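Local coordinates for geranyltranstransferase (Campylobacter jejuni, PDB 3NPK), which probably joins geranyl diphosphate and isopentenyl diphosphate into farnesyl diphosphate, releasing pyrophosphate, as a member of the polyprenyl synthetase family, at residues Lys15-Val20 and Met34-Gly39; His11-Asn16 and Val65-Glu70; Tyr75-Asp80 and Phe90-Pro95. All blocks are in the same frame, centred on the assembly; numbering follows the deposited sequence.

Interaction 1 of 3, residues Lys15-Val20 and Met34-Gly39. With PPV (pyrophosphate), chain C.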
loop_
_atom_site.group_PDB
_atom_site.type_symbol
_atom_site.label_atom_id
_atom_site.label_comp_id
_atom_site.label_asym_id
_atom_site.label_seq_id
_atom_site.Cartn_x
_atom_site.Cartn_y
_atom_site.Cartn_z
ATOM N N LYS A 15 -17.065 -13.111 -0.164
ATOM C CA LYS A 15 -17.458 -12.870 1.225
ATOM C C LYS A 15 -16.431 -12.058 2.015
ATOM O O LYS A 15 -16.553 -11.893 3.235
ATOM C CB LYS A 15 -17.796 -14.174 1.936
ATOM C CG LYS A 15 -16.650 -15.120 2.037
ATOM C CD LYS A 15 -17.164 -16.535 2.250
ATOM C CE LYS A 15 -16.475 -17.160 3.424
ATOM N NZ LYS A 15 -16.810 -16.354 4.633
ATOM N N ASN A 16 -15.434 -11.532 1.303
ATOM C CA ASN A 16 -14.382 -10.735 1.916
ATOM C C ASN A 16 -14.145 -9.427 1.171
ATOM O O ASN A 16 -13.023 -8.933 1.102
ATOM C CB ASN A 16 -13.088 -11.558 2.020
ATOM C CG ASN A 16 -13.144 -12.543 3.163
ATOM O OD1 ASN A 16 -13.001 -12.156 4.329
ATOM N ND2 ASN A 16 -13.408 -13.811 2.844
ATOM N N LEU A 17 -15.206 -8.858 0.611
ATOM C CA LEU A 17 -15.049 -7.600 -0.102
ATOM C C LEU A 17 -14.756 -6.512 0.925
ATOM O O LEU A 17 -15.437 -6.413 1.946
ATOM C CB LEU A 17 -16.324 -7.257 -0.875
ATOM C CG LEU A 17 -16.628 -8.256 -1.992
ATOM C CD1 LEU A 17 -18.071 -8.065 -2.498
ATOM C CD2 LEU A 17 -15.609 -8.140 -3.149
ATOM N N PRO A 18 -13.727 -5.703 0.678
ATOM C CA PRO A 18 -13.382 -4.670 1.659
ATOM C C PRO A 18 -14.479 -3.612 1.721
ATOM O O PRO A 18 -14.984 -3.182 0.687
ATOM C CB PRO A 18 -12.080 -4.058 1.114
ATOM C CG PRO A 18 -11.875 -4.626 -0.222
ATOM C CD PRO A 18 -12.893 -5.658 -0.535
ATOM N N LYS A 19 -14.858 -3.214 2.923
ATOM C CA LYS A 19 -15.905 -2.204 3.063
ATOM C C LYS A 19 -15.753 -1.499 4.391
ATOM O O LYS A 19 -15.149 -2.039 5.324
ATOM C CB LYS A 19 -17.286 -2.841 2.962
ATOM C CG LYS A 19 -17.489 -3.979 3.924
ATOM C CD LYS A 19 -18.766 -4.732 3.598
ATOM C CE LYS A 19 -18.820 -6.064 4.318
ATOM N NZ LYS A 19 -20.034 -6.835 3.933
ATOM N N VAL A 20 -16.283 -0.286 4.460
ATOM C CA VAL A 20 -16.309 0.487 5.690
ATOM C C VAL A 20 -17.682 1.146 5.804
ATOM O O VAL A 20 -18.222 1.661 4.814
ATOM C CB VAL A 20 -15.174 1.550 5.742
ATOM C CG1 VAL A 20 -15.239 2.530 4.546
ATOM C CG2 VAL A 20 -15.185 2.282 7.087
HETATM N N MSE A 34 -14.454 -3.714 -9.201
HETATM C CA MSE A 34 -13.442 -4.374 -10.017
HETATM C C MSE A 34 -13.052 -5.743 -9.501
HETATM O O MSE A 34 -12.642 -6.608 -10.282
HETATM C CB MSE A 34 -12.193 -3.509 -10.162
HETATM C CG MSE A 34 -12.241 -2.544 -11.303
HETATM SE SE MSE A 34 -12.599 -3.341 -13.093
HETATM C CE MSE A 34 -13.200 -1.696 -13.939
ATOM N N LEU A 35 -13.172 -5.942 -8.192
ATOM C CA LEU A 35 -12.878 -7.244 -7.606
ATOM C C LEU A 35 -13.896 -8.276 -8.053
ATOM O O LEU A 35 -13.551 -9.429 -8.322
ATOM C CB LEU A 35 -12.860 -7.145 -6.083
ATOM C CG LEU A 35 -11.696 -6.338 -5.500
ATOM C CD1 LEU A 35 -11.964 -6.118 -4.019
ATOM C CD2 LEU A 35 -10.378 -7.092 -5.712
ATOM N N LYS A 36 -15.155 -7.855 -8.131
ATOM C CA LYS A 36 -16.238 -8.761 -8.489
ATOM C C LYS A 36 -16.405 -8.948 -9.986
ATOM O O LYS A 36 -16.922 -9.980 -10.425
ATOM C CB LYS A 36 -17.557 -8.250 -7.915
ATOM C CG LYS A 36 -17.705 -8.498 -6.433
ATOM C CD LYS A 36 -19.177 -8.476 -6.022
ATOM C CE LYS A 36 -19.674 -7.056 -5.827
ATOM N NZ LYS A 36 -21.163 -6.979 -5.752
ATOM N N ALA A 37 -15.980 -7.952 -10.763
ATOM C CA ALA A 37 -16.310 -7.885 -12.195
ATOM C C ALA A 37 -15.656 -9.005 -12.980
ATOM O O ALA A 37 -16.216 -9.524 -13.954
ATOM C CB ALA A 37 -15.890 -6.539 -12.771
ATOM N N GLY A 38 -14.459 -9.382 -12.566
ATOM C CA GLY A 38 -13.744 -10.399 -13.298
ATOM C C GLY A 38 -12.341 -10.547 -12.785
ATOM O O GLY A 38 -12.004 -10.055 -11.704
ATOM N N GLY A 39 -11.521 -11.218 -13.583
ATOM C CA GLY A 39 -10.169 -11.543 -13.190
ATOM C C GLY A 39 -10.020 -13.047 -13.220
ATOM O O GLY A 39 -10.841 -13.778 -12.659
HETATM O O11 PPV C . -3.606 -8.681 -16.485
HETATM P P1 PPV C . -4.411 -10.104 -16.271
HETATM O O21 PPV C . -4.425 -11.000 -17.651
HETATM O O31 PPV C . -3.772 -10.899 -15.220
HETATM O OPP PPV C . -5.963 -9.672 -15.962
HETATM P P2 PPV C . -7.035 -10.334 -14.914
HETATM O O12 PPV C . -8.392 -9.447 -15.218
HETATM O O22 PPV C . -6.604 -10.023 -13.378
HETATM O O32 PPV C . -7.268 -11.763 -15.181
#

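Interaction 2 of 3, residues His11-Asn16 and Val65-Glu70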
loop_
_atom_site.group_PDB
_atom_site.type_symbol
_atom_site.label_atom_id
_atom_site.label_comp_id
_atom_site.label_asym_id
_atom_site.label_seq_id
_atom_site.Cartn_x
_atom_site.Cartn_y
_atom_site.Cartn_z
ATOM N N HIS A 11 -15.417 -17.774 -4.082
ATOM C CA HIS A 11 -16.327 -17.728 -2.949
ATOM C C HIS A 11 -15.691 -16.930 -1.796
ATOM O O HIS A 11 -16.355 -16.121 -1.140
ATOM C CB HIS A 11 -16.668 -19.158 -2.529
ATOM C CG HIS A 11 -17.636 -19.249 -1.394
ATOM N ND1 HIS A 11 -18.998 -19.120 -1.564
ATOM C CD2 HIS A 11 -17.441 -19.485 -0.074
ATOM C CE1 HIS A 11 -19.600 -19.259 -0.395
ATOM N NE2 HIS A 11 -18.677 -19.481 0.524
ATOM N N HIS A 12 -14.394 -17.126 -1.577
ATOM C CA HIS A 12 -13.699 -16.404 -0.512
ATOM C C HIS A 12 -13.691 -14.902 -0.786
ATOM O O HIS A 12 -13.973 -14.101 0.100
ATOM C CB HIS A 12 -12.273 -16.932 -0.360
ATOM C CG HIS A 12 -11.556 -16.407 0.843
ATOM N ND1 HIS A 12 -11.801 -16.875 2.115
ATOM C CD2 HIS A 12 -10.604 -15.448 0.970
ATOM C CE1 HIS A 12 -11.014 -16.248 2.972
ATOM N NE2 HIS A 12 -10.283 -15.369 2.306
ATOM N N LEU A 13 -13.374 -14.528 -2.025
ATOM C CA LEU A 13 -13.346 -13.125 -2.412
ATOM C C LEU A 13 -14.721 -12.497 -2.209
ATOM O O LEU A 13 -14.843 -11.407 -1.652
ATOM C CB LEU A 13 -12.896 -12.992 -3.871
ATOM C CG LEU A 13 -12.852 -11.582 -4.487
ATOM C CD1 LEU A 13 -11.839 -11.522 -5.636
ATOM C CD2 LEU A 13 -14.215 -11.154 -4.976
ATOM N N GLU A 14 -15.762 -13.196 -2.637
ATOM C CA GLU A 14 -17.090 -12.610 -2.568
ATOM C C GLU A 14 -17.588 -12.369 -1.136
ATOM O O GLU A 14 -18.413 -11.487 -0.909
ATOM C CB GLU A 14 -18.069 -13.422 -3.420
ATOM C CG GLU A 14 -17.715 -13.265 -4.901
ATOM C CD GLU A 14 -18.632 -13.997 -5.856
ATOM O OE1 GLU A 14 -19.421 -14.850 -5.405
ATOM O OE2 GLU A 14 -18.535 -13.728 -7.074
ATOM N N LYS A 15 -17.065 -13.111 -0.164
ATOM C CA LYS A 15 -17.458 -12.870 1.225
ATOM C C LYS A 15 -16.431 -12.058 2.015
ATOM O O LYS A 15 -16.553 -11.893 3.235
ATOM C CB LYS A 15 -17.796 -14.174 1.936
ATOM C CG LYS A 15 -16.650 -15.120 2.037
ATOM C CD LYS A 15 -17.164 -16.535 2.250
ATOM C CE LYS A 15 -16.475 -17.160 3.424
ATOM N NZ LYS A 15 -16.810 -16.354 4.633
ATOM N N ASN A 16 -15.434 -11.532 1.303
ATOM C CA ASN A 16 -14.382 -10.735 1.916
ATOM C C ASN A 16 -14.145 -9.427 1.171
ATOM O O ASN A 16 -13.023 -8.933 1.102
ATOM C CB ASN A 16 -13.088 -11.558 2.020
ATOM C CG ASN A 16 -13.144 -12.543 3.163
ATOM O OD1 ASN A 16 -13.001 -12.156 4.329
ATOM N ND2 ASN A 16 -13.408 -13.811 2.844
ATOM N N VAL A 65 -4.156 -14.903 1.962
ATOM C CA VAL A 65 -2.907 -14.459 1.344
ATOM C C VAL A 65 -3.135 -14.310 -0.159
ATOM O O VAL A 65 -2.678 -13.338 -0.773
ATOM C CB VAL A 65 -1.738 -15.447 1.653
ATOM C CG1 VAL A 65 -0.420 -14.888 1.142
ATOM C CG2 VAL A 65 -1.656 -15.708 3.153
ATOM N N ALA A 66 -3.860 -15.257 -0.750
ATOM C CA ALA A 66 -4.277 -15.134 -2.144
ATOM C C ALA A 66 -5.099 -13.862 -2.347
ATOM O O ALA A 66 -4.957 -13.171 -3.371
ATOM C CB ALA A 66 -5.089 -16.364 -2.570
ATOM N N LEU A 67 -5.969 -13.556 -1.384
ATOM C CA LEU A 67 -6.791 -12.353 -1.456
ATOM C C LEU A 67 -5.926 -11.089 -1.497
ATOM O O LEU A 67 -6.165 -10.187 -2.312
ATOM C CB LEU A 67 -7.746 -12.294 -0.268
ATOM C CG LEU A 67 -8.861 -11.251 -0.378
ATOM C CD1 LEU A 67 -9.717 -11.564 -1.598
ATOM C CD2 LEU A 67 -9.696 -11.285 0.890
ATOM N N ALA A 68 -4.910 -11.034 -0.642
ATOM C CA ALA A 68 -3.990 -9.897 -0.628
ATOM C C ALA A 68 -3.331 -9.696 -2.002
ATOM O O ALA A 68 -3.211 -8.553 -2.480
ATOM C CB ALA A 68 -2.932 -10.097 0.442
ATOM N N LEU A 69 -2.902 -10.795 -2.629
ATOM C CA LEU A 69 -2.311 -10.740 -3.968
ATOM C C LEU A 69 -3.267 -10.135 -4.976
ATOM O O LEU A 69 -2.868 -9.277 -5.775
ATOM C CB LEU A 69 -1.910 -12.128 -4.451
ATOM C CG LEU A 69 -0.553 -12.651 -4.033
ATOM C CD1 LEU A 69 -0.516 -14.155 -4.326
ATOM C CD2 LEU A 69 0.559 -11.904 -4.760
ATOM N N GLU A 70 -4.525 -10.571 -4.934
ATOM C CA GLU A 70 -5.502 -10.059 -5.888
ATOM C C GLU A 70 -5.910 -8.608 -5.580
ATOM O O GLU A 70 -6.245 -7.855 -6.503
ATOM C CB GLU A 70 -6.706 -11.002 -5.992
ATOM C CG GLU A 70 -6.295 -12.347 -6.569
ATOM C CD GLU A 70 -5.863 -12.303 -8.051
ATOM O OE1 GLU A 70 -6.347 -11.447 -8.836
ATOM O OE2 GLU A 70 -5.040 -13.155 -8.438
#

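Interaction 3 of 3, residues Tyr75-Asp80 and Phe90-Pro95. With PPV (pyrophosphate), chain C.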
loop_
_atom_site.group_PDB
_atom_site.type_symbol
_atom_site.label_atom_id
_atom_site.label_comp_id
_atom_site.label_asym_id
_atom_site.label_seq_id
_atom_site.Cartn_x
_atom_site.Cartn_y
_atom_site.Cartn_z
ATOM N N TYR A 75 -5.694 -3.239 -7.543
ATOM C CA TYR A 75 -5.350 -1.816 -7.364
ATOM C C TYR A 75 -4.472 -1.351 -8.534
ATOM O O TYR A 75 -4.667 -0.261 -9.090
ATOM C CB TYR A 75 -4.711 -1.521 -5.987
ATOM C CG TYR A 75 -3.272 -1.012 -6.035
ATOM C CD1 TYR A 75 -2.975 0.273 -6.490
ATOM C CD2 TYR A 75 -2.218 -1.813 -5.598
ATOM C CE1 TYR A 75 -1.676 0.731 -6.546
ATOM C CE2 TYR A 75 -0.908 -1.351 -5.631
ATOM C CZ TYR A 75 -0.645 -0.089 -6.117
ATOM O OH TYR A 75 0.644 0.391 -6.185
ATOM N N SER A 76 -3.544 -2.201 -8.958
ATOM C CA SER A 76 -2.613 -1.797 -10.004
ATOM C C SER A 76 -3.342 -1.577 -11.320
ATOM O O SER A 76 -2.999 -0.664 -12.077
ATOM C CB SER A 76 -1.467 -2.815 -10.151
ATOM O OG SER A 76 -1.846 -3.972 -10.877
ATOM N N LEU A 77 -4.353 -2.399 -11.592
ATOM C CA LEU A 77 -5.127 -2.241 -12.815
ATOM C C LEU A 77 -5.907 -0.933 -12.802
ATOM O O LEU A 77 -5.975 -0.241 -13.816
ATOM C CB LEU A 77 -6.096 -3.402 -13.010
ATOM C CG LEU A 77 -5.464 -4.794 -13.096
ATOM C CD1 LEU A 77 -6.520 -5.834 -13.391
ATOM C CD2 LEU A 77 -4.333 -4.860 -14.132
ATOM N N ILE A 78 -6.507 -0.615 -11.657
ATOM C CA ILE A 78 -7.301 0.598 -11.516
ATOM C C ILE A 78 -6.419 1.828 -11.736
ATOM O O ILE A 78 -6.781 2.746 -12.499
ATOM C CB ILE A 78 -7.990 0.653 -10.132
ATOM C CG1 ILE A 78 -9.063 -0.439 -10.023
ATOM C CG2 ILE A 78 -8.589 2.044 -9.868
ATOM C CD1 ILE A 78 -9.557 -0.712 -8.588
ATOM N N HIS A 79 -5.237 1.851 -11.109
ATOM C CA HIS A 79 -4.335 2.983 -11.349
ATOM C C HIS A 79 -3.799 3.020 -12.778
ATOM O O HIS A 79 -3.737 4.094 -13.386
ATOM C CB HIS A 79 -3.211 3.057 -10.314
ATOM C CG HIS A 79 -3.662 3.599 -8.992
ATOM N ND1 HIS A 79 -2.782 3.941 -7.983
ATOM C CD2 HIS A 79 -4.903 3.903 -8.526
ATOM C CE1 HIS A 79 -3.464 4.406 -6.948
ATOM N NE2 HIS A 79 -4.753 4.389 -7.251
ATOM N N ASP A 80 -3.427 1.861 -13.326
ATOM C CA ASP A 80 -2.874 1.832 -14.682
ATOM C C ASP A 80 -3.901 2.304 -15.718
ATOM O O ASP A 80 -3.529 2.877 -16.745
ATOM C CB ASP A 80 -2.411 0.432 -15.045
ATOM C CG ASP A 80 -1.200 -0.023 -14.236
ATOM O OD1 ASP A 80 -0.670 0.753 -13.400
ATOM O OD2 ASP A 80 -0.795 -1.180 -14.434
ATOM N N PHE A 90 -12.644 0.757 -20.371
ATOM C CA PHE A 90 -13.207 -0.507 -19.898
ATOM C C PHE A 90 -12.132 -1.429 -19.340
ATOM O O PHE A 90 -10.978 -1.386 -19.772
ATOM C CB PHE A 90 -13.908 -1.242 -21.040
ATOM C CG PHE A 90 -15.050 -0.480 -21.630
ATOM C CD1 PHE A 90 -16.319 -0.594 -21.097
ATOM C CD2 PHE A 90 -14.853 0.362 -22.714
ATOM C CE1 PHE A 90 -17.373 0.116 -21.633
ATOM C CE2 PHE A 90 -15.899 1.071 -23.255
ATOM C CZ PHE A 90 -17.165 0.946 -22.716
ATOM N N ARG A 91 -12.526 -2.263 -18.382
ATOM C CA ARG A 91 -11.648 -3.273 -17.788
ATOM C C ARG A 91 -12.538 -4.395 -17.247
ATOM O O ARG A 91 -13.564 -4.131 -16.633
ATOM C CB ARG A 91 -10.815 -2.653 -16.661
ATOM C CG ARG A 91 -10.108 -3.655 -15.729
ATOM C CD ARG A 91 -8.915 -4.306 -16.375
ATOM N NE ARG A 91 -7.820 -3.361 -16.542
ATOM C CZ ARG A 91 -6.598 -3.702 -16.932
ATOM N NH1 ARG A 91 -5.675 -2.763 -17.066
ATOM N NH2 ARG A 91 -6.299 -4.977 -17.186
ATOM N N ARG A 92 -12.155 -5.642 -17.494
ATOM C CA ARG A 92 -12.917 -6.796 -17.004
ATOM C C ARG A 92 -14.401 -6.737 -17.401
ATOM O O ARG A 92 -15.289 -7.199 -16.671
ATOM C CB ARG A 92 -12.744 -6.948 -15.488
ATOM C CG ARG A 92 -11.347 -7.409 -15.101
ATOM C CD ARG A 92 -11.093 -7.293 -13.604
ATOM N NE ARG A 92 -9.836 -7.935 -13.230
ATOM C CZ ARG A 92 -9.335 -7.924 -11.996
ATOM N NH1 ARG A 92 -9.993 -7.318 -11.010
ATOM N NH2 ARG A 92 -8.176 -8.510 -11.740
ATOM N N GLY A 93 -14.663 -6.167 -18.570
ATOM C CA GLY A 93 -16.001 -6.209 -19.132
ATOM C C GLY A 93 -16.940 -5.095 -18.700
ATOM O O GLY A 93 -18.081 -5.039 -19.145
ATOM N N ILE A 94 -16.465 -4.207 -17.837
ATOM C CA ILE A 94 -17.272 -3.087 -17.367
ATOM C C ILE A 94 -16.505 -1.782 -17.550
ATOM O O ILE A 94 -15.298 -1.801 -17.790
ATOM C CB ILE A 94 -17.641 -3.255 -15.877
ATOM C CG1 ILE A 94 -16.389 -3.429 -15.005
ATOM C CG2 ILE A 94 -18.571 -4.448 -15.694
ATOM C CD1 ILE A 94 -16.659 -3.194 -13.526
ATOM N N PRO A 95 -17.200 -0.638 -17.447
ATOM C CA PRO A 95 -16.463 0.631 -17.478
ATOM C C PRO A 95 -15.458 0.713 -16.340
ATOM O O PRO A 95 -15.656 0.141 -15.274
ATOM C CB PRO A 95 -17.558 1.687 -17.293
ATOM C CG PRO A 95 -18.796 1.026 -17.828
ATOM C CD PRO A 95 -18.659 -0.431 -17.425
HETATM O O11 PPV C . -3.606 -8.681 -16.485
HETATM P P1 PPV C . -4.411 -10.104 -16.271
HETATM O O21 PPV C . -4.425 -11.000 -17.651
HETATM O O31 PPV C . -3.772 -10.899 -15.220
HETATM O OPP PPV C . -5.963 -9.672 -15.962
HETATM P P2 PPV C . -7.035 -10.334 -14.914
HETATM O O12 PPV C . -8.392 -9.447 -15.218
HETATM O O22 PPV C . -6.604 -10.023 -13.378
HETATM O O32 PPV C . -7.268 -11.763 -15.181
#

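Interaction 1 of 3, residues Lys15-Val20 and Met34-Gly39
L17 and P18 make an apolar loop-on-helix contact with L35 and K36: the irregular connection that follows helix 5-14 lies against the last turn of helix 27-37. Just past that helix end, G39 reaches the pyrophosphate pocket. The interface is small, 166 Å² summed over both sides, and L17 contributes the largest share. Backbones stay well apart, with CA of L17 and CA of L35 7.8 Å from each other, which means that side chains alone bridge the gap. Both methyls of L17 touch the aliphatic run of K36. CD1 of L17 rests 3.7 Å from CD of K36, and CD2 of L17 lies 3.9 Å from CG of K36 while also reaching CB of L35 at 4.1 Å. K36 crosses the leucine at about a right angle, and the bend in its chain at chi3 (-82°) turns CE alongside CD1. L17 and L35 instead slide past each other in opposite directions. P18 makes the closest approach, its ring atom CD coming within 3.6 Å of CD1 of L35, the two side chains reaching toward each other from their own backbones. Burial grades across the contact from P18 and L35, both enclosed, to K36 at the surface. On the inner side P18 and L35 also touch helices 59-80 and 103-122, at F71, T74 and L113, and P18 packs on L144 of the second subunit.

Interaction 2 of 3, residues His11-Asn16 and Val65-Glu70
L67 belongs to the packing of helix 5-14, at its C-terminal end, against the long helix 59-80, and it meets H12, L13 and N16 with its two methyls. CA of L13 and CA of L67 are 6.7 Å apart, the nearest such pair, and 182 Å² is buried in total, almost half of it on L67. CG of L67 stands opposite its own backbone N (chi1 -167°), sending the methyl fork across to the shorter helix. There CD1 of L67 lies over the backbone of L13, 4.0 Å from its CA, and CD2 of L67 presses on N16, 3.6 Å from its CB. CD2 of L67 also approaches the H12 ring obliquely, 4.3 Å from CD2 of H12. N16 is satisfied within its own segment, whereas H12 reaches across to the other helix. ND2 of N16 donates to the carbonyl O of H12 at 2.8 Å and 163°, folding the amide back onto the end of helix 5-14; the same ND2 sits 3.4 Å above the H12 ring plane, over its centre. The imidazole is tied through NE2 to OD1 of D64, three residues before L67 on helix 59-80. F9 of helix 5-14 extends the packing onto A66, L67 and E70, whereas V65 and L69, turned to other sides of helix 59-80, meet helices 42-54 and 164-189.

Interaction 3 of 3, residues Tyr75-Asp80 and Phe90-Pro95
The fork of L77 on helix 59-80 meets both R91 and R92, one methyl to each, where these side chains extend from the hairpin of strands 90-91 and 94-95; this is the close-packed part of the contact. CD2 of L77 lies over a face of the R91 guanidinium, 3.6 Å from NH2 of R91, and CD1 of L77 lies over a face of the R92 guanidinium, 3.6 Å from NH2 of R92. Both methyls sit 3.4 Å above the respective planes and toward their rims, and both arginines cross the leucine at about a right angle. Of the 180 Å² buried in all, L77 gives nearly half. With one face covered by a methyl, R92 uses its edge for polar partners. Extended from CG to NE, it grips the pyrophosphate by two bonds: NE of R92 to O12 at 2.9 Å and 175°, and NH2 of R92 to O22 at 2.7 Å and 163°. Its NH1 is bonded to the carbonyl O of M34 and to OG1 of T74, which fixes the plane in rotation. R91 is bent at chi2 and chi3, folding its head back over L77, and NH1 forms a salt bridge with D81. A type I' turn from R91 to I94 sends both arginines to the helix. The loose side is G93 in that turn, exposed, as is F90 at the start of the hairpin; neither touches the helix. Elsewhere on helix 59-80, H79 bonds through ND1 to D111 of the second subunit. D80, D81 and D86 fit the first aspartate-rich motif, DDxxxxD, of trans-prenyltransferases, whose aspartates usually bind magnesium, and R91-R92-G93 fits the arginine pair that comes after it, here with R92 holding the pyrophosphate.

Overall arrangement
Interactions 2 and 3 both use helix 59-80, with centres about 17 Å apart, while interactions 1 and 2 share K15 and N16 and touch through L35 and L13. All three are partly buried, and none has a hydrogen bond between its paired segments. Their chemistry differs with place: interaction 1 is apolar but open toward a surface lysine, interaction 2 sets one buried leucine against a helix end, with N16 satisfied within its segment and H12 bonded to D64, and interaction 3 lays a leucine on charged groups at the pyrophosphate. Interactions 1 and 3 also pack directly, for instance A37 on I94, and both border the ligand and the second subunit.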